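Local coordinates for protein immunomodulatory active chitinase (Trichuris suis, PDB 6G9C) that probably hydrolyses and binds chitin as a family 18 glycosidase, and has immunomodulatory activity as a secreted helminth protein, at residues R35-T40 / N60-I65; W152-S157 / A201-P206; R277-S282 / N339-Y344. All coordinates share one frame; numbering follows the deposited sequence.

Contact 1: residues R35-T40 / N60-I65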
loop_
_atom_site.group_PDB
_atom_site.type_symbol
_atom_site.label_atom_id
_atom_site.label_comp_id
_atom_site.label_asym_id
_atom_site.label_seq_id
_atom_site.Cartn_x
_atom_site.Cartn_y
_atom_site.Cartn_z
ATOM N N ARG A 35 -19.275 -4.679 5.564
ATOM C CA ARG A 35 -19.127 -3.743 6.681
ATOM C C ARG A 35 -18.403 -2.507 6.171
ATOM O O ARG A 35 -17.209 -2.570 5.873
ATOM C CB ARG A 35 -18.379 -4.376 7.859
ATOM C CG ARG A 35 -19.074 -5.619 8.379
ATOM C CD ARG A 35 -18.317 -6.244 9.546
ATOM N NE ARG A 35 -17.146 -6.993 9.102
ATOM C CZ ARG A 35 -15.892 -6.607 9.313
ATOM N NH1 ARG A 35 -15.647 -5.480 9.961
ATOM N NH2 ARG A 35 -14.883 -7.347 8.875
ATOM N N GLY A 36 -19.122 -1.387 6.062
ATOM C CA GLY A 36 -18.516 -0.163 5.558
ATOM C C GLY A 36 -18.472 0.982 6.555
ATOM O O GLY A 36 -19.277 1.022 7.488
ATOM N N CYS A 37 -17.549 1.926 6.362
ATOM C CA CYS A 37 -17.394 3.071 7.249
ATOM C C CYS A 37 -17.016 4.291 6.438
ATOM O O CYS A 37 -16.081 4.221 5.640
ATOM C CB CYS A 37 -16.287 2.841 8.292
ATOM S SG CYS A 37 -16.510 1.385 9.314
ATOM N N TYR A 38 -17.665 5.421 6.701
ATOM C CA TYR A 38 -17.268 6.676 6.070
ATOM C C TYR A 38 -16.251 7.427 6.929
ATOM O O TYR A 38 -16.483 7.685 8.118
ATOM C CB TYR A 38 -18.472 7.569 5.811
ATOM C CG TYR A 38 -19.225 7.191 4.551
ATOM C CD1 TYR A 38 -20.123 6.131 4.556
ATOM C CD2 TYR A 38 -18.999 7.860 3.352
ATOM C CE1 TYR A 38 -20.806 5.764 3.386
ATOM C CE2 TYR A 38 -19.688 7.506 2.182
ATOM C CZ TYR A 38 -20.578 6.445 2.214
ATOM O OH TYR A 38 -21.274 6.047 1.078
ATOM N N PHE A 39 -15.117 7.752 6.314
ATOM C CA PHE A 39 -14.164 8.740 6.802
ATOM C C PHE A 39 -14.532 10.101 6.219
ATOM O O PHE A 39 -14.957 10.183 5.059
ATOM C CB PHE A 39 -12.750 8.323 6.367
ATOM C CG PHE A 39 -11.676 9.317 6.716
ATOM C CD1 PHE A 39 -11.366 10.365 5.859
ATOM C CD2 PHE A 39 -10.965 9.186 7.900
ATOM C CE1 PHE A 39 -10.377 11.272 6.182
ATOM C CE2 PHE A 39 -9.973 10.094 8.232
ATOM C CZ PHE A 39 -9.682 11.133 7.383
ATOM N N THR A 40 -14.371 11.173 7.008
ATOM C CA THR A 40 -14.679 12.521 6.531
ATOM C C THR A 40 -13.458 13.426 6.660
ATOM O O THR A 40 -12.831 13.489 7.727
ATOM C CB THR A 40 -15.880 13.157 7.265
ATOM O OG1 THR A 40 -15.543 13.415 8.637
ATOM C CG2 THR A 40 -17.112 12.249 7.195
ATOM N N ASN A 60 -9.728 -3.938 11.265
ATOM C CA ASN A 60 -10.851 -4.871 11.140
ATOM C C ASN A 60 -12.198 -4.282 11.544
ATOM O O ASN A 60 -13.194 -5.010 11.594
ATOM C CB ASN A 60 -10.590 -6.160 11.924
ATOM C CG ASN A 60 -9.427 -6.934 11.361
ATOM O OD1 ASN A 60 -9.348 -7.147 10.154
ATOM N ND2 ASN A 60 -8.503 -7.336 12.223
ATOM N N LEU A 61 -12.258 -2.990 11.852
ATOM C CA LEU A 61 -13.539 -2.330 12.079
ATOM C C LEU A 61 -14.444 -2.442 10.852
ATOM O O LEU A 61 -15.628 -2.787 10.965
ATOM C CB LEU A 61 -13.271 -0.869 12.408
ATOM C CG LEU A 61 -14.060 -0.061 13.407
ATOM C CD1 LEU A 61 -14.150 -0.787 14.725
ATOM C CD2 LEU A 61 -13.354 1.278 13.546
ATOM N N CYS A 62 -13.893 -2.170 9.672
ATOM C CA CYS A 62 -14.634 -2.078 8.420
ATOM C C CYS A 62 -13.917 -2.923 7.380
ATOM O O CYS A 62 -12.704 -3.112 7.466
ATOM C CB CYS A 62 -14.711 -0.631 7.903
ATOM S SG CYS A 62 -15.226 0.461 9.217
ATOM N N GLU A 63 -14.659 -3.446 6.402
ATOM C CA GLU A 63 -13.956 -3.965 5.231
ATOM C C GLU A 63 -13.735 -2.888 4.183
ATOM O O GLU A 63 -12.747 -2.940 3.442
ATOM C CB GLU A 63 -14.695 -5.143 4.593
ATOM C CG GLU A 63 -13.775 -5.952 3.688
ATOM C CD GLU A 63 -14.486 -7.041 2.919
ATOM O OE1 GLU A 63 -15.679 -7.298 3.194
ATOM O OE2 GLU A 63 -13.840 -7.640 2.035
ATOM N N TYR A 64 -14.623 -1.904 4.130
ATOM C CA TYR A 64 -14.568 -0.827 3.163
ATOM C C TYR A 64 -14.577 0.492 3.919
ATOM O O TYR A 64 -15.450 0.721 4.763
ATOM C CB TYR A 64 -15.767 -0.881 2.208
ATOM C CG TYR A 64 -15.977 -2.212 1.521
ATOM C CD1 TYR A 64 -16.721 -3.218 2.122
ATOM C CD2 TYR A 64 -15.444 -2.453 0.259
ATOM C CE1 TYR A 64 -16.918 -4.441 1.488
ATOM C CE2 TYR A 64 -15.639 -3.673 -0.389
ATOM C CZ TYR A 64 -16.378 -4.654 0.229
ATOM O OH TYR A 64 -16.573 -5.858 -0.403
ATOM N N ILE A 65 -13.619 1.360 3.614
ATOM C CA ILE A 65 -13.661 2.746 4.066
ATOM C C ILE A 65 -14.045 3.603 2.871
ATOM O O ILE A 65 -13.448 3.474 1.796
ATOM C CB ILE A 65 -12.321 3.205 4.656
ATOM C CG1 ILE A 65 -12.102 2.571 6.045
ATOM C CG2 ILE A 65 -12.293 4.731 4.738
ATOM C CD1 ILE A 65 -10.692 2.720 6.525
HETATM O O HOH W 1 -11.686 -7.263 8.332
#

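Contact 2: residues W152-S157 / A201-P206. With EDO (1,2-ethanediol), chain E.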
loop_
_atom_site.group_PDB
_atom_site.type_symbol
_atom_site.label_atom_id
_atom_site.label_comp_id
_atom_site.label_asym_id
_atom_site.label_seq_id
_atom_site.Cartn_x
_atom_site.Cartn_y
_atom_site.Cartn_z
ATOM N N TRP A 152 -24.520 11.287 -5.289
ATOM C CA TRP A 152 -25.366 12.349 -5.816
ATOM C C TRP A 152 -26.668 12.383 -5.020
ATOM O O TRP A 152 -27.412 11.396 -5.006
ATOM C CB TRP A 152 -25.607 12.062 -7.300
ATOM C CG TRP A 152 -26.486 12.970 -8.095
ATOM C CD1 TRP A 152 -27.331 13.945 -7.642
ATOM C CD2 TRP A 152 -26.628 12.939 -9.518
ATOM N NE1 TRP A 152 -27.985 14.538 -8.714
ATOM C CE2 TRP A 152 -27.564 13.938 -9.874
ATOM C CE3 TRP A 152 -26.040 12.170 -10.527
ATOM C CZ2 TRP A 152 -27.933 14.182 -11.203
ATOM C CZ3 TRP A 152 -26.403 12.414 -11.855
ATOM C CH2 TRP A 152 -27.342 13.415 -12.176
ATOM N N GLU A 153 -26.955 13.508 -4.359
ATOM C CA GLU A 153 -28.105 13.604 -3.447
ATOM C C GLU A 153 -29.059 14.714 -3.890
ATOM O O GLU A 153 -28.931 15.855 -3.437
ATOM C CB GLU A 153 -27.600 13.838 -1.994
ATOM C CG GLU A 153 -26.664 12.723 -1.518
ATOM C CD GLU A 153 -26.210 12.888 -0.066
ATOM O OE1 GLU A 153 -26.823 13.678 0.692
ATOM O OE2 GLU A 153 -25.236 12.205 0.295
ATOM N N TYR A 154 -30.040 14.404 -4.754
ATOM C CA TYR A 154 -30.333 13.077 -5.305
ATOM C C TYR A 154 -30.776 13.274 -6.744
ATOM O O TYR A 154 -31.318 14.330 -7.045
ATOM C CB TYR A 154 -31.461 12.388 -4.531
ATOM C CG TYR A 154 -31.135 12.137 -3.087
ATOM C CD1 TYR A 154 -30.315 11.080 -2.723
ATOM C CD2 TYR A 154 -31.651 12.951 -2.089
ATOM C CE1 TYR A 154 -30.005 10.843 -1.386
ATOM C CE2 TYR A 154 -31.341 12.719 -0.745
ATOM C CZ TYR A 154 -30.529 11.667 -0.407
ATOM O OH TYR A 154 -30.221 11.435 0.931
ATOM N N PRO A 155 -30.571 12.275 -7.610
ATOM C CA PRO A 155 -31.156 12.343 -8.956
ATOM C C PRO A 155 -32.663 12.523 -8.882
ATOM O O PRO A 155 -33.343 11.878 -8.084
ATOM C CB PRO A 155 -30.786 10.991 -9.585
ATOM C CG PRO A 155 -30.477 10.086 -8.439
ATOM C CD PRO A 155 -29.889 10.989 -7.364
ATOM N N GLU A 156 -33.180 13.415 -9.725
ATOM C CA GLU A 156 -34.601 13.700 -9.833
ATOM C C GLU A 156 -35.147 13.053 -11.105
ATOM O O GLU A 156 -34.434 12.356 -11.835
ATOM C CB GLU A 156 -34.829 15.213 -9.803
ATOM C CG GLU A 156 -34.498 15.813 -8.430
ATOM C CD GLU A 156 -34.135 17.290 -8.463
ATOM O OE1 GLU A 156 -34.669 18.035 -9.306
ATOM O OE2 GLU A 156 -33.304 17.707 -7.623
ATOM N N SER A 157 -36.436 13.281 -11.372
ATOM C CA SER A 157 -37.052 12.639 -12.526
ATOM C C SER A 157 -36.327 13.018 -13.811
ATOM O O SER A 157 -36.141 12.180 -14.702
ATOM C CB SER A 157 -38.531 13.018 -12.602
ATOM O OG SER A 157 -39.272 11.955 -13.168
ATOM N N ALA A 201 -38.625 8.473 -8.322
ATOM C CA ALA A 201 -38.407 9.515 -9.315
ATOM C C ALA A 201 -37.043 9.389 -9.980
ATOM O O ALA A 201 -36.914 9.641 -11.186
ATOM C CB ALA A 201 -38.550 10.887 -8.664
ATOM N N GLY A 202 -36.017 8.996 -9.221
ATOM C CA GLY A 202 -34.649 9.196 -9.665
ATOM C C GLY A 202 -33.842 7.971 -10.052
ATOM O O GLY A 202 -32.817 8.101 -10.730
ATOM N N TYR A 203 -34.282 6.781 -9.650
ATOM C CA TYR A 203 -33.464 5.576 -9.740
ATOM C C TYR A 203 -34.181 4.487 -10.521
ATOM O O TYR A 203 -35.263 4.045 -10.120
ATOM C CB TYR A 203 -33.131 5.040 -8.356
ATOM C CG TYR A 203 -32.397 5.980 -7.427
ATOM C CD1 TYR A 203 -33.088 6.897 -6.637
ATOM C CD2 TYR A 203 -31.010 5.916 -7.302
ATOM C CE1 TYR A 203 -32.414 7.738 -5.757
ATOM C CE2 TYR A 203 -30.331 6.741 -6.421
ATOM C CZ TYR A 203 -31.035 7.651 -5.646
ATOM O OH TYR A 203 -30.353 8.476 -4.771
ATOM N N ASP A 204 -33.557 4.026 -11.606
ATOM C CA ASP A 204 -34.005 2.830 -12.323
ATOM C C ASP A 204 -33.409 1.641 -11.579
ATOM O O ASP A 204 -32.273 1.225 -11.833
ATOM C CB ASP A 204 -33.563 2.881 -13.787
ATOM C CG ASP A 204 -34.163 1.762 -14.634
ATOM O OD1 ASP A 204 -34.353 0.646 -14.101
ATOM O OD2 ASP A 204 -34.433 1.992 -15.837
ATOM N N VAL A 205 -34.171 1.095 -10.633
ATOM C CA VAL A 205 -33.593 0.191 -9.636
ATOM C C VAL A 205 -33.117 -1.121 -10.263
ATOM O O VAL A 205 -31.981 -1.533 -9.979
ATOM C CB VAL A 205 -34.570 -0.060 -8.473
ATOM C CG1 VAL A 205 -33.998 -1.093 -7.510
ATOM C CG2 VAL A 205 -34.838 1.245 -7.729
ATOM N N PRO A 206 -33.902 -1.806 -11.112
ATOM C CA PRO A 206 -33.380 -3.060 -11.690
ATOM C C PRO A 206 -32.178 -2.859 -12.595
ATOM O O PRO A 206 -31.276 -3.706 -12.615
ATOM C CB PRO A 206 -34.585 -3.623 -12.459
ATOM C CG PRO A 206 -35.769 -2.965 -11.842
ATOM C CD PRO A 206 -35.313 -1.593 -11.504
HETATM C C1 EDO E . -22.957 10.904 2.247
HETATM O O1 EDO E . -23.938 11.933 2.546
HETATM C C2 EDO E . -23.488 9.489 2.508
HETATM O O2 EDO E . -24.016 9.409 3.856
HETATM O O HOH W 2 -27.843 8.862 -4.717
HETATM O O HOH W 3 -39.070 9.021 -12.815
#

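Contact 3: residues R277-S282 / N339-Y344. With EDO (1,2-ethanediol), chain D.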
loop_
_atom_site.group_PDB
_atom_site.type_symbol
_atom_site.label_atom_id
_atom_site.label_comp_id
_atom_site.label_asym_id
_atom_site.label_seq_id
_atom_site.Cartn_x
_atom_site.Cartn_y
_atom_site.Cartn_z
ATOM N N ARG A 277 -29.696 14.004 15.931
ATOM C CA ARG A 277 -30.262 15.286 15.524
ATOM C C ARG A 277 -31.083 15.849 16.665
ATOM O O ARG A 277 -31.673 15.100 17.451
ATOM C CB ARG A 277 -31.140 15.170 14.279
ATOM C CG ARG A 277 -30.364 14.724 13.057
ATOM C CD ARG A 277 -31.105 14.961 11.746
ATOM N NE ARG A 277 -30.168 14.731 10.647
ATOM C CZ ARG A 277 -29.321 15.640 10.182
ATOM N NH1 ARG A 277 -29.331 16.876 10.670
ATOM N NH2 ARG A 277 -28.480 15.314 9.208
ATOM N N GLY A 278 -31.126 17.172 16.745
ATOM C CA GLY A 278 -31.590 17.830 17.950
ATOM C C GLY A 278 -32.468 19.031 17.682
ATOM O O GLY A 278 -32.383 19.680 16.636
ATOM N N TRP A 279 -33.292 19.337 18.679
ATOM C CA TRP A 279 -34.197 20.476 18.706
ATOM C C TRP A 279 -34.035 21.243 20.016
ATOM O O TRP A 279 -33.562 20.708 21.023
ATOM C CB TRP A 279 -35.657 20.033 18.612
ATOM C CG TRP A 279 -36.093 19.421 17.302
ATOM C CD1 TRP A 279 -36.813 20.029 16.308
ATOM C CD2 TRP A 279 -35.896 18.063 16.883
ATOM N NE1 TRP A 279 -37.056 19.136 15.286
ATOM C CE2 TRP A 279 -36.508 17.923 15.620
ATOM C CE3 TRP A 279 -35.261 16.955 17.455
ATOM C CZ2 TRP A 279 -36.496 16.723 14.917
ATOM C CZ3 TRP A 279 -35.253 15.763 16.755
ATOM C CH2 TRP A 279 -35.861 15.663 15.491
ATOM N N THR A 280 -34.485 22.501 20.006
ATOM C CA THR A 280 -34.781 23.235 21.233
ATOM C C THR A 280 -36.289 23.171 21.437
ATOM O O THR A 280 -37.055 23.589 20.560
ATOM C CB THR A 280 -34.300 24.685 21.154
ATOM O OG1 THR A 280 -32.877 24.705 20.973
ATOM C CG2 THR A 280 -34.669 25.451 22.412
ATOM N N LEU A 281 -36.710 22.613 22.565
ATOM C CA LEU A 281 -38.129 22.420 22.826
ATOM C C LEU A 281 -38.829 23.755 23.042
ATOM O O LEU A 281 -38.264 24.683 23.629
ATOM C CB LEU A 281 -38.320 21.540 24.061
ATOM C CG LEU A 281 -37.761 20.119 23.967
ATOM C CD1 LEU A 281 -37.750 19.481 25.339
ATOM C CD2 LEU A 281 -38.603 19.304 23.001
ATOM N N SER A 282 -40.076 23.844 22.569
ATOM C CA SER A 282 -40.902 24.998 22.904
ATOM C C SER A 282 -41.259 25.011 24.379
ATOM O O SER A 282 -41.411 26.084 24.970
ATOM C CB SER A 282 -42.184 24.995 22.076
ATOM O OG SER A 282 -41.888 24.950 20.701
ATOM N N ASN A 339 -34.153 22.164 27.828
ATOM C CA ASN A 339 -34.979 22.297 26.633
ATOM C C ASN A 339 -34.289 21.761 25.384
ATOM O O ASN A 339 -34.720 22.058 24.265
ATOM C CB ASN A 339 -35.416 23.753 26.432
ATOM C CG ASN A 339 -34.259 24.697 26.155
ATOM O OD1 ASN A 339 -33.112 24.281 25.987
ATOM N ND2 ASN A 339 -34.564 25.992 26.107
ATOM N N GLN A 340 -33.229 20.975 25.549
ATOM C CA GLN A 340 -32.537 20.349 24.434
ATOM C C GLN A 340 -32.956 18.885 24.322
ATOM O O GLN A 340 -32.953 18.153 25.317
ATOM C CB GLN A 340 -31.020 20.462 24.605
ATOM C CG GLN A 340 -30.509 21.896 24.764
ATOM C CD GLN A 340 -30.707 22.725 23.498
ATOM O OE1 GLN A 340 -29.957 22.583 22.528
ATOM N NE2 GLN A 340 -31.713 23.598 23.507
ATOM N N TRP A 341 -33.311 18.466 23.108
ATOM C CA TRP A 341 -33.898 17.154 22.845
ATOM C C TRP A 341 -33.207 16.559 21.630
ATOM O O TRP A 341 -33.162 17.198 20.575
ATOM C CB TRP A 341 -35.401 17.297 22.595
ATOM C CG TRP A 341 -36.205 16.055 22.638
ATOM C CD1 TRP A 341 -37.056 15.675 23.637
ATOM C CD2 TRP A 341 -36.307 15.049 21.617
ATOM N NE1 TRP A 341 -37.656 14.482 23.318
ATOM C CE2 TRP A 341 -37.222 14.080 22.081
ATOM C CE3 TRP A 341 -35.714 14.874 20.362
ATOM C CZ2 TRP A 341 -37.554 12.945 21.335
ATOM C CZ3 TRP A 341 -36.040 13.735 19.620
ATOM C CH2 TRP A 341 -36.959 12.791 20.112
ATOM N N PHE A 342 -32.674 15.338 21.762
ATOM C CA PHE A 342 -31.936 14.727 20.665
ATOM C C PHE A 342 -32.433 13.313 20.427
ATOM O O PHE A 342 -32.583 12.538 21.373
ATOM C CB PHE A 342 -30.430 14.658 20.943
ATOM C CG PHE A 342 -29.800 15.966 21.308
ATOM C CD1 PHE A 342 -29.729 16.374 22.639
ATOM C CD2 PHE A 342 -29.204 16.753 20.332
ATOM C CE1 PHE A 342 -29.128 17.576 22.976
ATOM C CE2 PHE A 342 -28.589 17.958 20.675
ATOM C CZ PHE A 342 -28.551 18.361 21.982
ATOM N N SER A 343 -32.651 12.971 19.168
ATOM C CA SER A 343 -32.787 11.578 18.774
ATOM C C SER A 343 -31.421 11.086 18.305
ATOM O O SER A 343 -30.755 11.765 17.524
ATOM C CB SER A 343 -33.825 11.440 17.661
ATOM O OG SER A 343 -33.642 10.225 16.953
ATOM N N TYR A 344 -30.991 9.926 18.778
ATOM C CA TYR A 344 -29.646 9.482 18.436
ATOM C C TYR A 344 -29.638 7.962 18.361
ATOM O O TYR A 344 -30.681 7.317 18.465
ATOM C CB TYR A 344 -28.601 10.005 19.442
ATOM C CG TYR A 344 -28.690 9.435 20.845
ATOM C CD1 TYR A 344 -29.712 9.816 21.717
ATOM C CD2 TYR A 344 -27.725 8.540 21.314
ATOM C CE1 TYR A 344 -29.779 9.308 23.008
ATOM C CE2 TYR A 344 -27.787 8.024 22.609
ATOM C CZ TYR A 344 -28.821 8.402 23.445
ATOM O OH TYR A 344 -28.876 7.899 24.733
HETATM C C1 EDO D . -25.054 12.024 6.146
HETATM O O1 EDO D . -25.657 12.215 4.871
HETATM C C2 EDO D . -26.050 12.340 7.259
HETATM O O2 EDO D . -26.631 13.630 7.048
HETATM O O HOH W 4 -37.565 26.790 25.639
#

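Contact 1: residues R35-T40 / N60-I65
The guanidinium of R35 has the peptide nitrogen of E63 over one face and the backbone carbonyl oxygens of N60 and L61 at its edge. L61 O lies in its plane, 2.9 Å from R35 NH1, while N60 O sits tilted 24° out of it and accepts a hydrogen bond from R35 NH1 at 3.0 Å. The donor lies well out of the N60 carbonyl plane, away from the lone-pair directions. Also in the plane, but beyond NH2, a water accepts from R35 NH2 and donates to N60 OD1. A bend at chi3 (-77°) turns the end of R35 back toward the N60-C62 loop. The ring of Y64 offers its edge to R35 O, with CD1 the nearest ring atom.

This carbonyl is gripped twice, by E63 N at 2.7 Å and by Y64 N at 3.2 Å, the second bond being straighter (160°). C37 N then donates to Y64 O at 2.9 Å, giving the alternation of parallel strands, and G36 CA leans on the same oxygen at 3.3 Å. A disulfide between C37 and C62 adds a covalent tie where 60-65 is still a loop. CB of F39 packs on CG2 of I65 at 4.0 Å.

These are the first two strands of the TIM barrel typical of family 18. On its other edge strand 34-40 pairs with strand 364-368, closing the barrel through bonds of G36 to A365 and V367. R35 and C37 touch M394 of helix 392-398, whereas Y38 stacks on F66 and Y64 touches L106 of strand 104-110.

Contact 2: residues W152-S157 / A201-P206
Here W152-S157, which includes the end of the DxxDxDxE signature of family 18 chitinases, leaves barrel strand 147-151 and meets G202 and Y203 at the end of helix 196-202. The peptide bond before Y154 is cis, a sharp turn of the chain just after E153, the glutamate that ends the signature. A 1,2-ethanediol, probably from the crystallisation liquor, donates to E153 OE2 and is also bonded to Y220 OH.

No direct hydrogen bond joins the two segments; packing and water do the work. P155 sets its ring across that of Y203 at about a right angle, with CG over the face as a CH-pi contact 4.0 Å from the centroid and displaced toward the rim. With CG beside its own backbone N (chi1 -58°), Y203 sends its ring under the proline, and its OH comes within 3.3 Å of Y154 CD1. That hydroxyl is bonded to S193 N and, in the plane of its ring, to a water that also reaches W152 O. Two more aromatics surround this ring: Y163 and W258 both meet it edge-to-face.

Beyond the ring the backbones draw close. G202 CA approaches P155 O at 3.4 Å, and S157 CA lies 3.3 Å from A201 O in a rather straight CA-H...O contact (155°). A second water donates to A201 O at 2.8 Å and stands 3.0 Å from S157 OG.

Contact 3: residues R277-S282 / N339-Y344
R277 and S343 exchange a pair of backbone hydrogen bonds, R277 N to S343 O and S343 N to R277 O, both 2.9 Å long. W279 and W341 do the same two residues on, W279 N giving to W341 O at 2.9 Å and W341 N to W279 O. Where strand 340-343 begins, L281 N reaches N339 O at 2.7 Å in a nearly straight bond (169°).

Side chains add further bonds, while the backbones of G278 and T280 pair with other parts of the chain. The Q340 amide, folded back by a bend at chi2 (-66°), spends NE2 twice: on T280 OG1 at 3.0 Å and on N339 OD1. Its OE1 receives T298 N, so partners at both ends fix how the amide lies. T280 OG1 is also bonded to S296 O, and S343 OG to N233 N. A water donates to L281 O and accepts from N339 ND2.

Barrel strand 268-281 runs on beyond the barrel; in sequence its antiparallel partner 340-343 falls between it and the last barrel strand, 364-368, consistent with the alpha+beta insertion domain of chitinases such as chitotriosidase. R277, W279, W341 and S343 share one face. The two indoles run alongside each other in the same direction, their six-membered rings turned 71° apart and CZ3 to CZ3 3.6 Å; W279 NE1 is satisfied by E227 O, W341 NE1 by T287 O. CD2 of L281 packs on CB of W341 at 3.8 Å. On the opposite face F342 CD2 lies 3.5 Å from G278 CA. R277 NE makes a salt bridge with D221; NH2, which has a partner elsewhere in the structure, also bonds weakly to a 1,2-ethanediol, probably from the crystallisation liquor, that D221 OD2 binds as well.

How the contacts relate
The centre of contact 1 is nearest the chain's centre, about 10 Å away, against about 17 Å and 21 Å for the centres of contacts 2 and 3; contacts 1 and 3 are buried, contact 2 partly so. Contacts 1 and 3 lie on opposite sides of the chain's centre but both use barrel strands: strand 364-368 pairs with 34-40 of contact 1 on one edge and with 268-281 of contact 3 on the other. Parallel pairing with a disulfide closes contact 1, while contact 3 uses antiparallel bonds and amide-hydroxyl chemistry outside the barrel wall. Contact 2, joining a loop to a helix end, relies instead on proline-aromatic packing and waters.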